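Urocanate hydratase (Paenibacillus sp. Soil724D2, PDB 7NED) probably adds water to thiourocanate, a step of bacterial ergothioneine breakdown, with NAD+ as a tightly bound cofactor. Local coordinates at residues M93-L98 with T477-G482; S471-V476 with A492-V497. All coordinates share one frame; numbering follows the deposited sequence.

Contact 1 (M93-L98 with T477-G482)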
# COMPACT_ATOMS: atom_id res chain seq x y z
N MET A 93 8.69 7.09 2.60
CA MET A 93 9.26 6.22 1.59
C MET A 93 8.38 5.00 1.38
O MET A 93 7.66 4.56 2.28
CB MET A 93 10.69 5.78 2.01
CG MET A 93 10.82 5.38 3.45
SD MET A 93 12.32 4.35 3.63
CE MET A 93 13.46 5.72 3.67
N ALA A 94 8.45 4.44 0.17
CA ALA A 94 7.68 3.25 -0.16
C ALA A 94 8.59 2.39 -1.01
O ALA A 94 9.07 2.84 -2.05
CB ALA A 94 6.37 3.59 -0.90
N ASN A 95 8.90 1.18 -0.51
CA ASN A 95 9.96 0.35 -1.10
C ASN A 95 9.43 -1.02 -1.52
O ASN A 95 8.87 -1.76 -0.71
CB ASN A 95 11.14 0.21 -0.12
CG ASN A 95 11.74 1.56 0.23
OD1 ASN A 95 12.09 2.33 -0.67
ND2 ASN A 95 11.84 1.86 1.52
N CYS A 96 9.58 -1.30 -2.80
CA CYS A 96 9.45 -2.60 -3.43
C CYS A 96 7.95 -3.01 -3.42
O CYS A 96 7.58 -4.17 -3.23
CB CYS A 96 10.40 -3.59 -2.73
SG CYS A 96 10.49 -5.17 -3.56
N ASN A 97 7.05 -2.04 -3.64
CA ASN A 97 5.61 -2.31 -3.75
C ASN A 97 5.22 -2.55 -5.21
O ASN A 97 5.46 -1.71 -6.07
CB ASN A 97 4.82 -1.16 -3.15
CG ASN A 97 5.16 -0.97 -1.68
OD1 ASN A 97 4.71 -1.73 -0.83
ND2 ASN A 97 6.04 -0.00 -1.40
N LEU A 98 4.64 -3.70 -5.49
CA LEU A 98 4.25 -4.10 -6.83
C LEU A 98 2.79 -4.48 -6.81
O LEU A 98 2.35 -5.12 -5.85
CB LEU A 98 5.05 -5.32 -7.33
CG LEU A 98 6.55 -5.12 -7.44
CD1 LEU A 98 7.27 -6.45 -7.73
CD2 LEU A 98 6.76 -4.13 -8.55
N THR A 477 7.43 4.53 6.45
CA THR A 477 7.73 3.71 5.29
C THR A 477 6.65 2.64 5.11
O THR A 477 6.08 2.16 6.08
CB THR A 477 9.11 3.05 5.42
OG1 THR A 477 9.45 2.40 4.19
CG2 THR A 477 9.16 2.00 6.57
N ILE A 478 6.40 2.28 3.85
CA ILE A 478 5.62 1.11 3.48
C ILE A 478 6.49 0.22 2.59
O ILE A 478 6.98 0.67 1.55
CB ILE A 478 4.32 1.47 2.75
CG1 ILE A 478 3.46 2.34 3.65
CG2 ILE A 478 3.60 0.19 2.37
CD1 ILE A 478 2.24 3.00 2.90
N HIS A 479 6.66 -1.04 2.99
CA HIS A 479 7.45 -1.99 2.21
C HIS A 479 6.58 -3.14 1.76
O HIS A 479 5.61 -3.49 2.44
CB HIS A 479 8.59 -2.60 3.06
CG HIS A 479 9.65 -1.63 3.44
ND1 HIS A 479 10.82 -2.02 4.06
CD2 HIS A 479 9.73 -0.28 3.30
CE1 HIS A 479 11.58 -0.94 4.27
NE2 HIS A 479 10.94 0.12 3.81
N SER A 480 6.94 -3.77 0.63
CA SER A 480 6.37 -5.09 0.32
C SER A 480 7.51 -6.06 0.01
O SER A 480 8.68 -5.67 -0.12
CB SER A 480 5.35 -5.04 -0.84
OG SER A 480 4.20 -4.29 -0.47
N GLY A 481 7.17 -7.34 -0.06
CA GLY A 481 8.19 -8.36 -0.18
C GLY A 481 8.91 -8.31 -1.52
O GLY A 481 8.34 -8.01 -2.57
N GLY A 482 10.20 -8.64 -1.47
CA GLY A 482 11.01 -8.84 -2.65
C GLY A 482 11.66 -10.21 -2.58
O GLY A 482 11.54 -10.94 -1.57
O HOH W 1 10.77 -3.66 0.76
O HOH W 2 6.29 -6.59 -3.93
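Met-93, Ala-94 and Asn-95 pair in parallel with Thr-477, Ile-478 and His-479, joining strands 91-95 and 475-480 in the mixed sheet and illustrating how distant parts of a chain can share one sheet. Three backbone bonds set the register: Ile-478 N to Met-93 O, Asn-95 N to Ile-478 O at 2.9 Å, and Ser-480 N to Asn-95 O. On the face carrying Asn-95 and His-479, these two side chains run side by side, with amide and imidazole planes 65° apart. Asn-95 CB makes a CH-pi contact over the ring, 4.1 Å from the centroid of His-479, whose ND1 is hydrogen-bonded to Gly-121 O. Past the strand end, a water bridges Cys-96 O and Gly-481 O, each 2.8 Å from it. Asn-97 uses both ends of its amide. A chi1 of -60° swings that amide back towards the other strand, where ND2 gives Ile-478 O a second hydrogen bond, nearly straight at 173° but arriving from above the carbonyl plane; ND2 also bonds Asp-459 of the second subunit. The other end, Asn-97 OD1, accepts a short 2.6 Å hydrogen bond from Ser-480 OG.

Contact 2 (S471-V476 with A492-V497)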
# COMPACT_ATOMS: atom_id res chain seq x y z
N SER A 471 0.48 11.57 12.53
CA SER A 471 0.77 11.65 13.96
C SER A 471 2.10 12.32 14.26
O SER A 471 2.57 12.25 15.41
CB SER A 471 0.77 10.25 14.57
OG SER A 471 -0.53 9.65 14.51
N MET A 472 2.76 12.89 13.26
CA MET A 472 3.95 13.73 13.43
C MET A 472 5.25 12.92 13.54
O MET A 472 6.22 13.39 14.15
CB MET A 472 3.77 14.58 14.68
CG MET A 472 2.53 15.47 14.50
SD MET A 472 2.18 16.53 15.91
CE MET A 472 1.66 15.33 17.09
N ALA A 473 5.28 11.70 13.01
CA ALA A 473 6.49 10.90 13.02
C ALA A 473 7.57 11.56 12.15
O ALA A 473 7.31 12.48 11.36
CB ALA A 473 6.16 9.48 12.52
N ASP A 474 8.81 11.09 12.32
CA ASP A 474 9.92 11.68 11.56
C ASP A 474 10.16 10.95 10.27
O ASP A 474 10.52 11.56 9.26
CB ASP A 474 11.22 11.65 12.41
CG ASP A 474 11.17 12.68 13.55
OD1 ASP A 474 10.88 12.25 14.69
OD2 ASP A 474 11.31 13.90 13.28
N LEU A 475 9.96 9.64 10.26
CA LEU A 475 10.10 8.85 9.04
C LEU A 475 9.02 7.78 9.02
O LEU A 475 8.83 7.08 10.02
CB LEU A 475 11.50 8.21 8.95
CG LEU A 475 11.84 7.37 7.71
CD1 LEU A 475 13.36 7.38 7.41
CD2 LEU A 475 11.35 5.93 7.82
N VAL A 476 8.35 7.62 7.88
CA VAL A 476 7.34 6.59 7.72
C VAL A 476 7.62 5.84 6.43
O VAL A 476 8.01 6.44 5.42
CB VAL A 476 5.92 7.20 7.71
CG1 VAL A 476 4.85 6.13 7.52
CG2 VAL A 476 5.69 7.97 8.98
N ALA A 492 4.79 -1.74 7.40
CA ALA A 492 4.99 -0.31 7.61
C ALA A 492 5.91 -0.10 8.80
O ALA A 492 5.86 -0.87 9.77
CB ALA A 492 3.64 0.43 7.83
N GLY A 493 6.77 0.92 8.72
CA GLY A 493 7.69 1.23 9.80
C GLY A 493 7.60 2.70 10.14
O GLY A 493 6.95 3.48 9.44
N VAL A 494 8.24 3.07 11.24
CA VAL A 494 8.15 4.44 11.75
C VAL A 494 9.41 4.74 12.55
O VAL A 494 9.93 3.88 13.26
CB VAL A 494 6.87 4.62 12.61
CG1 VAL A 494 6.95 3.75 13.91
CG2 VAL A 494 6.66 6.10 12.94
N THR A 495 9.94 5.95 12.40
CA THR A 495 11.09 6.39 13.22
C THR A 495 10.72 7.71 13.86
O THR A 495 10.07 8.56 13.22
CB THR A 495 12.35 6.56 12.37
OG1 THR A 495 12.71 5.30 11.79
CG2 THR A 495 13.49 7.08 13.20
N LEU A 496 11.10 7.86 15.12
CA LEU A 496 10.92 9.08 15.90
C LEU A 496 12.27 9.53 16.41
O LEU A 496 13.12 8.69 16.73
CB LEU A 496 9.98 8.86 17.09
CG LEU A 496 8.53 8.62 16.67
CD1 LEU A 496 7.79 7.92 17.81
CD2 LEU A 496 7.84 9.97 16.32
N VAL A 497 12.46 10.84 16.49
CA VAL A 497 13.70 11.40 17.02
C VAL A 497 13.34 12.12 18.31
O VAL A 497 12.57 13.09 18.29
CB VAL A 497 14.39 12.35 16.04
CG1 VAL A 497 15.72 12.88 16.66
CG2 VAL A 497 14.62 11.66 14.70
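A classic beta bulge opens the pairing of the hairpin strands 475-480 and 490-498: Asp-474 and Leu-475 both face Thr-495. Thr-495 O accepts from both amides, Asp-474 N at 3.0 Å and Leu-475 N at 3.2 Å, so one carbonyl serves two successive residues. The return bond runs from Thr-495 N to Leu-475 O at 2.9 Å, completing the antiparallel hydrogen-bonded pair Leu-475 and Thr-495. Beyond it Val-476 and Val-494 form a non-hydrogen-bonded pair, where Val-476 CA makes a CA-H...O contact with Gly-493 O. The hairpin thus enters regular pairing through an irregular step, a worked case of a bulge absorbing an extra residue at the start of a strand. In Asp-474, CG lies anti to the carbonyl carbon (chi1 -72°), which carries the carboxylate over towards Val-497. Asp-474 OD1 accepts a hydrogen bond from Val-497 N at 2.8 Å, met from above the carboxylate plane. The same carboxylate forms salt bridges with Arg-507 through OD1 and Arg-18 through OD2, tying the bulge to helices 502-525 and 17-31; these charges would be expected to stabilise its ionised form. Its flank also rests against Val-497 CG2, the two side chains crossing at about a right angle. Beside the bulge, Ala-473 CB presses against Val-494 CG2 at a tight 3.4 Å, while Leu-496 CD2 lies 3.7 Å from Ala-473 CA.

In the fold
Strand 475-480 is the element common to both contacts, taking 91-95 as a parallel neighbour in contact 1 and 490-498 as an antiparallel one in contact 2. The centres lie about 16 Å apart, and two probable backbone hydrogen bonds carry the pairing from one to the other: Met-93 N to Val-476 O, and Gly-493 N to Thr-477 O, each 3.0 Å. Contact 1 is the nearer to the ligands: the side chain of His-479 is about 8 Å from the bound urocanate, and residue Gly-481 about 8 Å from the bound NAD. Contact 2 lies farther from both. Both contacts also touch the second subunit, through Ile-478 in contact 1 and Val-476 in contact 2, both on the shared strand.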